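Local structure of solute Binding Protein, BlMnBP1 in complex with mannotriose (Bifidobacterium, 6FUV) at residues 21-26 with 58-63; 25-30 with 83-88; 78-83 with 310-315; 299-304 with 360-365. The protein binds manno-oligosaccharides such as mannotriose and probably delivers them to an ABC transporter for uptake. All coordinates share one frame; numbering follows the deposited sequence.

Contact 1: residues 21-26 with 58-63. With ACT (acetate ion), chain F.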
# COMPACT_ATOMS: atom_id res chain seq x y z
N LYS A 21 -1.29 25.64 -22.31
CA LYS A 21 -0.09 26.15 -21.65
C LYS A 21 -0.44 26.32 -20.17
O LYS A 21 -1.17 27.26 -19.81
CB LYS A 21 0.36 27.47 -22.27
CG LYS A 21 0.77 27.40 -23.73
CD LYS A 21 1.26 28.76 -24.22
CE LYS A 21 2.10 28.66 -25.49
NZ LYS A 21 2.44 30.02 -26.03
N ALA A 22 0.06 25.41 -19.32
CA ALA A 22 -0.20 25.54 -17.89
C ALA A 22 0.90 24.86 -17.11
O ALA A 22 1.64 24.04 -17.64
CB ALA A 22 -1.56 24.97 -17.51
N THR A 23 1.04 25.32 -15.87
CA THR A 23 1.89 24.70 -14.87
C THR A 23 1.00 23.98 -13.86
O THR A 23 0.08 24.59 -13.33
CB THR A 23 2.72 25.74 -14.12
OG1 THR A 23 3.55 26.48 -15.00
CG2 THR A 23 3.52 25.05 -13.09
N ILE A 24 1.30 22.72 -13.58
CA ILE A 24 0.56 21.93 -12.60
C ILE A 24 1.51 21.41 -11.54
O ILE A 24 2.68 21.16 -11.81
CB ILE A 24 -0.18 20.76 -13.27
CG1 ILE A 24 0.79 19.77 -13.93
CG2 ILE A 24 -1.24 21.33 -14.26
CD1 ILE A 24 0.11 18.49 -14.26
N THR A 25 0.96 21.22 -10.35
CA THR A 25 1.71 20.79 -9.18
C THR A 25 1.29 19.39 -8.75
O THR A 25 0.10 19.14 -8.56
CB THR A 25 1.52 21.77 -8.02
OG1 THR A 25 1.88 23.08 -8.43
CG2 THR A 25 2.32 21.39 -6.85
N PHE A 26 2.27 18.50 -8.56
CA PHE A 26 2.06 17.09 -8.26
C PHE A 26 2.60 16.86 -6.85
O PHE A 26 3.79 16.98 -6.62
CB PHE A 26 2.74 16.18 -9.28
CG PHE A 26 2.52 14.71 -9.04
CD1 PHE A 26 1.43 14.26 -8.31
CD2 PHE A 26 3.36 13.80 -9.58
CE1 PHE A 26 1.21 12.93 -8.11
CE2 PHE A 26 3.17 12.41 -9.37
CZ PHE A 26 2.11 11.98 -8.66
N THR A 58 3.92 22.23 -17.88
CA THR A 58 4.98 22.21 -16.90
C THR A 58 4.45 21.50 -15.67
O THR A 58 3.37 21.81 -15.17
CB THR A 58 5.44 23.63 -16.55
OG1 THR A 58 5.77 24.30 -17.78
CG2 THR A 58 6.67 23.61 -15.66
N VAL A 59 5.21 20.52 -15.22
CA VAL A 59 4.81 19.69 -14.09
C VAL A 59 5.87 19.90 -13.01
O VAL A 59 7.05 19.61 -13.22
CB VAL A 59 4.70 18.20 -14.46
CG1 VAL A 59 4.32 17.42 -13.21
CG2 VAL A 59 3.68 17.95 -15.54
N LYS A 60 5.44 20.40 -11.87
CA LYS A 60 6.27 20.59 -10.70
C LYS A 60 5.81 19.64 -9.59
O LYS A 60 4.63 19.32 -9.45
CB LYS A 60 6.16 22.02 -10.22
CG LYS A 60 6.51 23.07 -11.24
CD LYS A 60 8.03 23.30 -11.28
CE LYS A 60 8.39 24.45 -12.24
NZ LYS A 60 9.89 24.55 -12.46
N VAL A 61 6.77 19.21 -8.79
CA VAL A 61 6.54 18.19 -7.78
C VAL A 61 6.81 18.78 -6.42
O VAL A 61 7.79 19.50 -6.23
CB VAL A 61 7.43 16.96 -8.00
CG1 VAL A 61 7.29 15.98 -6.89
CG2 VAL A 61 7.10 16.33 -9.34
N GLN A 62 5.93 18.48 -5.48
CA GLN A 62 6.16 18.73 -4.07
C GLN A 62 6.00 17.42 -3.33
O GLN A 62 5.10 16.65 -3.62
CB GLN A 62 5.15 19.72 -3.47
CG GLN A 62 4.75 20.84 -4.40
CD GLN A 62 3.79 21.80 -3.75
OE1 GLN A 62 3.06 21.44 -2.85
NE2 GLN A 62 3.83 23.03 -4.19
N THR A 63 6.82 17.19 -2.33
CA THR A 63 6.77 15.96 -1.56
C THR A 63 6.86 16.27 -0.08
O THR A 63 7.42 17.27 0.34
CB THR A 63 7.89 15.01 -1.98
OG1 THR A 63 9.16 15.59 -1.69
CG2 THR A 63 7.78 14.70 -3.42
C ACT F . 1.03 29.56 -14.63
O ACT F . 0.56 30.55 -13.98
OXT ACT F . 0.43 28.70 -15.31
CH3 ACT F . 2.53 29.39 -14.50

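Contact 2: residues 25-30 with 83-88. With BMA (beta-D-mannopyranose), chain B.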
# COMPACT_ATOMS: atom_id res chain seq x y z
N THR A 25 0.96 21.22 -10.35
CA THR A 25 1.71 20.79 -9.18
C THR A 25 1.29 19.39 -8.75
O THR A 25 0.10 19.14 -8.56
CB THR A 25 1.52 21.77 -8.02
OG1 THR A 25 1.88 23.08 -8.43
CG2 THR A 25 2.32 21.39 -6.85
N PHE A 26 2.27 18.50 -8.56
CA PHE A 26 2.06 17.09 -8.26
C PHE A 26 2.60 16.86 -6.85
O PHE A 26 3.79 16.98 -6.62
CB PHE A 26 2.74 16.18 -9.28
CG PHE A 26 2.52 14.71 -9.04
CD1 PHE A 26 1.43 14.26 -8.31
CD2 PHE A 26 3.36 13.80 -9.58
CE1 PHE A 26 1.21 12.93 -8.11
CE2 PHE A 26 3.17 12.41 -9.37
CZ PHE A 26 2.11 11.98 -8.66
N PHE A 27 1.72 16.59 -5.91
CA PHE A 27 2.04 16.45 -4.49
C PHE A 27 1.98 14.96 -4.16
O PHE A 27 0.96 14.31 -4.41
CB PHE A 27 1.07 17.29 -3.64
CG PHE A 27 1.29 17.19 -2.15
CD1 PHE A 27 2.53 17.45 -1.60
CD2 PHE A 27 0.26 16.88 -1.29
CE1 PHE A 27 2.74 17.36 -0.24
CE2 PHE A 27 0.46 16.81 0.05
CZ PHE A 27 1.71 17.03 0.58
N ASN A 28 3.09 14.42 -3.67
CA ASN A 28 3.14 13.01 -3.32
C ASN A 28 4.14 12.76 -2.22
O ASN A 28 4.85 13.67 -1.80
CB ASN A 28 3.49 12.16 -4.53
CG ASN A 28 4.81 12.53 -5.12
OD1 ASN A 28 5.88 12.11 -4.65
ND2 ASN A 28 4.75 13.30 -6.19
N GLY A 29 4.17 11.50 -1.74
CA GLY A 29 4.99 11.08 -0.62
C GLY A 29 6.33 10.48 -1.00
O GLY A 29 7.09 10.03 -0.14
N ARG A 30 6.64 10.43 -2.28
CA ARG A 30 7.91 9.87 -2.72
C ARG A 30 9.00 10.94 -2.58
O ARG A 30 9.49 11.54 -3.52
CB ARG A 30 7.77 9.38 -4.14
CG ARG A 30 6.95 8.11 -4.31
CD ARG A 30 7.45 6.97 -3.50
NE ARG A 30 8.83 6.62 -3.76
CZ ARG A 30 9.24 5.72 -4.65
NH1 ARG A 30 8.38 5.11 -5.43
NH2 ARG A 30 10.53 5.43 -4.77
N ASP A 83 -2.51 20.30 -7.83
CA ASP A 83 -3.45 19.85 -8.84
C ASP A 83 -3.61 18.34 -8.88
O ASP A 83 -4.72 17.86 -9.08
CB ASP A 83 -3.01 20.37 -10.19
CG ASP A 83 -2.85 21.86 -10.21
OD1 ASP A 83 -3.85 22.53 -10.09
OD2 ASP A 83 -1.69 22.36 -10.30
N ILE A 84 -2.54 17.59 -8.65
CA ILE A 84 -2.58 16.16 -8.42
C ILE A 84 -2.01 15.89 -7.03
O ILE A 84 -0.95 16.41 -6.66
CB ILE A 84 -1.76 15.41 -9.48
CG1 ILE A 84 -2.19 15.75 -10.90
CG2 ILE A 84 -1.93 13.95 -9.30
CD1 ILE A 84 -1.08 15.55 -11.95
N MET A 85 -2.70 15.08 -6.25
CA MET A 85 -2.11 14.48 -5.06
C MET A 85 -2.37 12.99 -5.06
O MET A 85 -3.24 12.49 -5.78
CB MET A 85 -2.64 15.10 -3.78
CG MET A 85 -4.06 14.81 -3.34
SD MET A 85 -4.24 15.12 -1.57
CE MET A 85 -4.15 16.93 -1.64
N MET A 86 -1.65 12.29 -4.20
CA MET A 86 -1.99 10.92 -3.84
C MET A 86 -3.12 10.96 -2.82
O MET A 86 -2.98 11.53 -1.74
CB MET A 86 -0.79 10.19 -3.25
CG MET A 86 0.36 10.08 -4.20
SD MET A 86 -0.10 9.43 -5.82
CE MET A 86 1.62 9.23 -6.47
N ILE A 87 -4.24 10.33 -3.16
CA ILE A 87 -5.45 10.45 -2.36
C ILE A 87 -5.16 9.88 -0.98
O ILE A 87 -4.73 8.73 -0.89
CB ILE A 87 -6.64 9.74 -3.02
CG1 ILE A 87 -6.95 10.37 -4.34
CG2 ILE A 87 -7.82 9.77 -2.07
CD1 ILE A 87 -8.09 9.69 -5.08
N PRO A 88 -5.36 10.62 0.10
CA PRO A 88 -5.11 10.08 1.44
C PRO A 88 -6.31 9.36 2.00
O PRO A 88 -7.18 8.98 1.23
CB PRO A 88 -4.72 11.34 2.23
CG PRO A 88 -5.53 12.47 1.57
CD PRO A 88 -5.62 12.08 0.11
C1 BMA B . 10.47 7.72 1.01
C2 BMA B . 10.10 6.43 0.28
C3 BMA B . 8.56 6.31 0.27
C4 BMA B . 8.05 6.34 1.73
C5 BMA B . 8.59 7.57 2.47
C6 BMA B . 8.21 7.61 3.97
O1 BMA B . 11.83 7.80 1.02
O2 BMA B . 10.60 5.29 0.98
O3 BMA B . 8.17 5.16 -0.46
O4 BMA B . 6.62 6.44 1.84
O5 BMA B . 10.03 7.64 2.34
O6 BMA B . 8.52 8.88 4.51

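Contact 3: residues 78-83 with 310-315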
# COMPACT_ATOMS: atom_id res chain seq x y z
N ASN A 78 -7.97 23.63 1.46
CA ASN A 78 -8.98 24.01 0.47
C ASN A 78 -8.50 25.14 -0.44
O ASN A 78 -9.13 26.17 -0.55
CB ASN A 78 -10.27 24.45 1.16
CG ASN A 78 -11.46 24.51 0.22
OD1 ASN A 78 -11.47 23.92 -0.85
ND2 ASN A 78 -12.49 25.20 0.65
N ASN A 79 -7.41 24.88 -1.15
CA ASN A 79 -6.79 25.87 -2.01
C ASN A 79 -6.29 25.21 -3.29
O ASN A 79 -6.74 24.13 -3.70
CB ASN A 79 -5.67 26.60 -1.25
CG ASN A 79 -4.58 25.64 -0.73
OD1 ASN A 79 -4.22 24.64 -1.37
ND2 ASN A 79 -4.01 25.98 0.41
N ASP A 80 -5.38 25.92 -3.96
CA ASP A 80 -4.92 25.62 -5.31
C ASP A 80 -3.44 25.27 -5.33
O ASP A 80 -2.83 25.29 -6.41
CB ASP A 80 -5.14 26.81 -6.23
CG ASP A 80 -6.54 26.95 -6.66
OD1 ASP A 80 -7.39 26.40 -5.92
OD2 ASP A 80 -6.78 27.61 -7.72
N SER A 81 -2.85 25.00 -4.16
CA SER A 81 -1.42 24.73 -4.08
C SER A 81 -1.03 23.40 -4.69
O SER A 81 0.15 23.08 -4.66
CB SER A 81 -1.01 24.73 -2.64
OG SER A 81 -1.71 23.72 -1.95
N TRP A 82 -1.99 22.64 -5.19
CA TRP A 82 -1.79 21.32 -5.75
C TRP A 82 -2.85 21.09 -6.80
O TRP A 82 -3.94 21.65 -6.71
CB TRP A 82 -1.89 20.23 -4.69
CG TRP A 82 -3.18 20.14 -4.09
CD1 TRP A 82 -3.69 20.97 -3.15
CD2 TRP A 82 -4.19 19.18 -4.38
NE1 TRP A 82 -4.97 20.59 -2.82
CE2 TRP A 82 -5.31 19.50 -3.56
CE3 TRP A 82 -4.27 18.09 -5.25
CZ2 TRP A 82 -6.50 18.77 -3.59
CZ3 TRP A 82 -5.44 17.34 -5.27
CH2 TRP A 82 -6.56 17.69 -4.42
N ASP A 83 -2.51 20.30 -7.83
CA ASP A 83 -3.45 19.85 -8.84
C ASP A 83 -3.61 18.34 -8.88
O ASP A 83 -4.72 17.86 -9.08
CB ASP A 83 -3.01 20.37 -10.19
CG ASP A 83 -2.85 21.86 -10.21
OD1 ASP A 83 -3.85 22.53 -10.09
OD2 ASP A 83 -1.69 22.36 -10.30
N ASN A 310 -7.42 17.94 -8.06
CA ASN A 310 -8.05 19.00 -7.26
C ASN A 310 -9.24 19.64 -7.97
O ASN A 310 -9.11 20.23 -9.04
CB ASN A 310 -6.99 20.06 -6.96
CG ASN A 310 -7.36 21.06 -5.86
OD1 ASN A 310 -8.45 21.06 -5.31
ND2 ASN A 310 -6.42 21.92 -5.55
N LYS A 311 -10.40 19.54 -7.37
CA LYS A 311 -11.52 20.28 -7.92
C LYS A 311 -11.35 21.78 -7.82
O LYS A 311 -12.03 22.50 -8.55
CB LYS A 311 -12.83 19.91 -7.26
CG LYS A 311 -12.94 20.11 -5.78
CD LYS A 311 -14.23 19.41 -5.29
CE LYS A 311 -15.53 20.05 -5.82
NZ LYS A 311 -16.03 21.14 -4.91
N ASN A 312 -10.44 22.27 -6.96
CA ASN A 312 -10.18 23.70 -6.91
C ASN A 312 -9.46 24.19 -8.15
O ASN A 312 -9.61 25.35 -8.55
CB ASN A 312 -9.35 24.09 -5.70
CG ASN A 312 -10.06 23.82 -4.40
OD1 ASN A 312 -11.27 23.76 -4.35
ND2 ASN A 312 -9.29 23.66 -3.34
N SER A 313 -8.63 23.34 -8.75
CA SER A 313 -7.83 23.74 -9.89
C SER A 313 -8.71 24.23 -11.04
O SER A 313 -9.81 23.71 -11.30
CB SER A 313 -6.99 22.56 -10.38
OG SER A 313 -6.32 21.93 -9.33
N ASP A 314 -8.20 25.20 -11.79
CA ASP A 314 -8.97 25.78 -12.88
C ASP A 314 -9.09 24.80 -14.03
O ASP A 314 -8.55 23.69 -13.98
CB ASP A 314 -8.39 27.11 -13.36
CG ASP A 314 -6.99 26.99 -13.95
OD1 ASP A 314 -6.60 25.91 -14.42
OD2 ASP A 314 -6.27 28.01 -13.95
N LYS A 315 -9.88 25.20 -15.03
CA LYS A 315 -10.24 24.32 -16.14
C LYS A 315 -9.00 23.76 -16.82
O LYS A 315 -8.91 22.56 -17.06
CB LYS A 315 -11.12 25.11 -17.11
CG LYS A 315 -11.93 24.32 -18.06
CD LYS A 315 -12.89 25.23 -18.92
CE LYS A 315 -12.26 26.57 -19.27
NZ LYS A 315 -13.17 27.48 -20.07

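Contact 4: residues 299-304 with 360-365. With BMA (beta-D-mannopyranose), chain C.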
# COMPACT_ATOMS: atom_id res chain seq x y z
N ALA A 299 -2.46 -13.48 -2.28
CA ALA A 299 -2.10 -12.09 -2.05
C ALA A 299 -3.19 -11.16 -2.57
O ALA A 299 -3.63 -11.24 -3.71
CB ALA A 299 -0.79 -11.77 -2.74
N THR A 300 -3.62 -10.25 -1.72
CA THR A 300 -4.56 -9.24 -2.17
C THR A 300 -3.88 -8.35 -3.19
O THR A 300 -2.74 -7.90 -2.98
CB THR A 300 -5.07 -8.40 -0.99
OG1 THR A 300 -5.66 -9.27 -0.03
CG2 THR A 300 -6.12 -7.45 -1.47
N LEU A 301 -4.56 -8.12 -4.30
CA LEU A 301 -4.15 -7.11 -5.27
C LEU A 301 -4.95 -5.84 -4.99
O LEU A 301 -6.18 -5.84 -5.04
CB LEU A 301 -4.38 -7.60 -6.69
CG LEU A 301 -4.09 -6.68 -7.85
CD1 LEU A 301 -2.70 -6.15 -7.77
CD2 LEU A 301 -4.39 -7.45 -9.16
N ALA A 302 -4.24 -4.77 -4.66
CA ALA A 302 -4.88 -3.50 -4.38
C ALA A 302 -3.95 -2.40 -4.85
O ALA A 302 -2.75 -2.60 -5.07
CB ALA A 302 -5.24 -3.32 -2.91
N GLY A 303 -4.51 -1.23 -5.06
CA GLY A 303 -3.70 -0.14 -5.57
C GLY A 303 -2.63 0.34 -4.61
O GLY A 303 -2.74 0.25 -3.38
N ASN A 304 -1.58 0.84 -5.23
CA ASN A 304 -0.67 1.76 -4.53
C ASN A 304 -1.48 3.05 -4.26
O ASN A 304 -2.69 3.07 -4.49
CB ASN A 304 0.55 2.01 -5.40
CG ASN A 304 1.76 2.43 -4.60
OD1 ASN A 304 1.63 2.87 -3.49
ND2 ASN A 304 2.93 2.26 -5.16
N VAL A 360 1.27 -18.24 -6.26
CA VAL A 360 0.40 -17.43 -5.40
C VAL A 360 -0.77 -16.89 -6.21
O VAL A 360 -0.60 -16.38 -7.31
CB VAL A 360 1.18 -16.28 -4.72
CG1 VAL A 360 0.27 -15.43 -3.91
CG2 VAL A 360 2.32 -16.84 -3.88
N GLU A 361 -1.95 -16.99 -5.66
CA GLU A 361 -3.14 -16.45 -6.32
C GLU A 361 -3.38 -15.02 -5.86
O GLU A 361 -3.72 -14.78 -4.70
CB GLU A 361 -4.34 -17.34 -6.03
CG GLU A 361 -5.59 -16.93 -6.76
CD GLU A 361 -6.63 -18.05 -6.73
OE1 GLU A 361 -6.21 -19.25 -6.65
OE2 GLU A 361 -7.85 -17.72 -6.75
N LEU A 362 -3.19 -14.07 -6.75
CA LEU A 362 -3.51 -12.68 -6.47
C LEU A 362 -5.01 -12.51 -6.62
O LEU A 362 -5.60 -12.95 -7.60
CB LEU A 362 -2.80 -11.72 -7.42
CG LEU A 362 -1.30 -11.65 -7.54
CD1 LEU A 362 -0.94 -10.18 -7.85
CD2 LEU A 362 -0.55 -12.10 -6.39
N ILE A 363 -5.65 -11.91 -5.63
CA ILE A 363 -7.09 -11.67 -5.64
C ILE A 363 -7.37 -10.22 -5.24
O ILE A 363 -7.00 -9.79 -4.14
CB ILE A 363 -7.80 -12.63 -4.68
CG1 ILE A 363 -7.06 -12.79 -3.39
CG2 ILE A 363 -7.92 -14.05 -5.36
CD1 ILE A 363 -7.88 -13.63 -2.30
N VAL A 364 -8.03 -9.49 -6.13
CA VAL A 364 -8.64 -8.20 -5.80
C VAL A 364 -9.81 -8.38 -4.85
O VAL A 364 -10.61 -9.30 -5.00
CB VAL A 364 -9.10 -7.53 -7.10
CG1 VAL A 364 -9.85 -6.27 -6.78
CG2 VAL A 364 -7.91 -7.31 -8.05
N ASP A 365 -9.92 -7.50 -3.87
CA ASP A 365 -11.03 -7.57 -2.93
C ASP A 365 -12.36 -7.35 -3.65
O ASP A 365 -12.50 -6.42 -4.43
CB ASP A 365 -10.87 -6.51 -1.83
CG ASP A 365 -10.04 -6.97 -0.64
OD1 ASP A 365 -9.81 -8.19 -0.44
OD2 ASP A 365 -9.65 -6.09 0.13
C1 BMA C . 1.65 2.56 0.31
C2 BMA C . 1.32 1.21 -0.31
C3 BMA C . -0.15 1.14 -0.76
C4 BMA C . -1.05 1.64 0.41
C5 BMA C . -0.59 3.00 0.87
C6 BMA C . -1.45 3.57 1.99
O2 BMA C . 1.54 0.20 0.70
O3 BMA C . -0.58 -0.16 -1.22
O4 BMA C . -2.37 1.74 0.01
O5 BMA C . 0.74 2.87 1.35
O6 BMA C . -1.26 2.80 3.15
O HOH W 1 -8.24 -4.98 -3.57

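Contact 1: residues 21-26 with 58-63
Residues Ala22 to Phe26 pair in parallel with Thr58 to Gln62. This joins the two strands of the beta-alpha-beta unit formed by strand 22-28, helix 43-53 and strand 57-63. Five backbone hydrogen bonds hold the pair. The straightest runs from Lys60 N to Ile24 O at 2.9 Å, with an N-H...O angle of 176°. The axes of the two short segments cross at -25°.

Ile24 can be followed outward from the backbone. Its CB stands 4.2 Å from Thr58 O. CG1 of Ile24 lies between the backbone N and the carbonyl carbon (chi1 63°), which brings it 3.5 Å from Thr58 O and also against Val59 CG2. Ile24 CD1 continues alongside the same methyl, 3.8 Å from Val59 CG2. The two side chains lie side by side and point the same way. Helix 315-330 packs on this face, with Ala320 and Phe324 against Ile24.

Thr23, Thr25, Thr58 and Lys60 point to the other face, Thr23 and Thr58 side by side. There Thr25 CG2 lies 3.5 Å from Gln62 CD, with CG and NE2 of Gln62 also near this methyl. Gln62 OE1 is hydrogen-bonded to Arg74. Thr23 CG2 meets Lys60 CG at 4.0 Å.

The chemistry is thus two-sided. Branched apolar groups face the helices, while threonine, lysine and glutamine line the more exposed face.

Contact 2: residues 25-30 with 83-88
Strand segment 25-28 runs parallel to 84-86, with the short axes 8° apart and 4.6 Å at closest approach. Thr25 O receives two backbone donors, Asp83 N at 2.9 Å and Ile84 N at 3.1 Å. Further along, Phe27 N donates to Ile84 O. The next bond, from Met86 N to Phe27 O, is weak.

Asp83 adds a side-chain bond at the start of the pair. Its CG is anti to the carbonyl carbon and beside the backbone N (chi1 -56°), and Asp83 OD2 takes Thr25 N at 2.9 Å on its anti lone pair. The other carboxylate oxygen turns to Ser313. With the carboxylate replaced by the methyl of an alanine, Thr25 N and the Ser313 hydroxyl would probably both lose an acceptor.

Phe26 reaches across with its ring. Phe26 CE1 meets Ile84 CG2 at 3.5 Å, and Phe26 CZ meets Met86 CE at the same distance. The bend of Met86 at chi2 (-50°) brings that methyl back toward the ring. Asn28 ND2 sits 3.6 Å above the Phe26 ring plane, over its centre. Asn28 OD1 accepts from Arg30 N in an Asx turn, which leads the chain out of the strand.

Gly29 and Arg30 belong to the glycan pocket, and Arg30 CD comes 3.6 Å from O3 of a mannose. The guanidinium itself forms salt bridges with Asp32 and Glu338. The contact thus joins an apolar, buried strand pair to a polar turn that delivers two residues to the sugar.

Contact 3: residues 78-83 with 310-315
Asn79 O is gripped by two side-chain amides from across the contact. Asn310 ND2 donates to Asn79 O at 2.9 Å, in the carbonyl plane, and Asn312 ND2 at 2.6 Å, tilted from that plane. Each loop carries an Asx turn. Asn79 OD1 accepts from Ser81 N, and Asn310 OD1 accepts from Asn312 N. The loops join helix 67-77 to strand 84-86 and strand 298-309 to helix 315-330.

Asn310 is the centre of the contact. Asn310 ND2 also donates to Trp82 O at 2.8 Å, and both acceptors lie close to the amide plane. This fixes the rotation of the amide. Its CG is anti to the backbone N (chi1 -166°), which lays the amide over one face of the Trp82 indole, the two planes only 3° apart. Asn310 CB sits 3.4 Å from the centroid of the Trp82 six-membered ring, nearly on its normal, in a CH-pi contact. Arg74 and Leu75 of helix 67-77 also touch the indole. Without the indole, as with an alanine, the Asn310 amide would probably lose the surface it lies on and a gap would open beside it.

The backbones also meet directly, through Asn310 N and Asp83 O. Asp314 follows as the N-cap of helix 315-330. Just before it, Ser313 OG donates to Asp83 OD1 at 2.7 Å, on the anti lone pair of that oxygen.

Contact 4: residues 299-304 with 360-365
Ala299 to Leu301, on the long broken strand 298-309, take up Glu361 to Val364 as a parallel neighbour in the mixed sheet. Three backbone hydrogen bonds form: Ala299 N to Glu361 O, Ile363 N to Ala299 O at 2.9 Å, and Leu301 N to Ile363 O at 3.0 Å. Ala299 N and Leu301 N both lie above the planes of the carbonyls they donate to. A water then bridges Leu301 O and Asp365 N. It donates to Leu301 O at 2.7 Å and accepts from Asp365 N.

Apolar side chains share one face of the pair. Ala299 CB touches Leu362 CD2 at 3.7 Å and lies near Val360 CG1. Leu301 has its CG anti to the backbone N (chi1 177°), which helps carry Leu301 CD2 to Val364 CG2 at 3.7 Å, the two side chains crossing at a slant. Ile341 packs against both Leu301 and Leu362.

Thr300 and Ile363 point to the other face. Thr300 CG2 lies 3.9 Å from Asp365 OD1. Thr300 and Asp365 line the site of a bound polyethylene glycol, which probably came from the crystallisation liquor.

The same strand runs on to the sugar. Gly303 O accepts from O3 of another mannose unit, not the one near Arg30, at 3.1 Å. Beside it, Asn304 OD1 lies 3.6 Å from C2 of this sugar, and Asn304 ND2 is hydrogen-bonded to Asp130. Strand 298-309 has strand 361-364 on its early part and strand 123-132 paired with it in antiparallel fashion, while helix 201-205 touches Asp365.

Contacts 1, 2 and 4 belong to one mixed sheet. Contacts 1 and 2 share Thr25 and Phe26 on strand 22-28, which lies between strands 57-63 and 84-86, and their centres are 10 Å apart. Contact 3 shares Asp83 with contact 2, and its centre is about 12 Å from the centres of contacts 1 and 2. Its loops precede strand 84-86 and follow strand 298-309. Contact 4 uses that last strand, with its centre 23 Å from that of contact 2. Along the chain, contacts 1 and 2 both begin on strand 22-28, and the segments of contacts 3 and 4 alternate. Contacts 2 and 4 each lead to pocket residues, so the sheet brings distant parts of the sequence to the bound glycan.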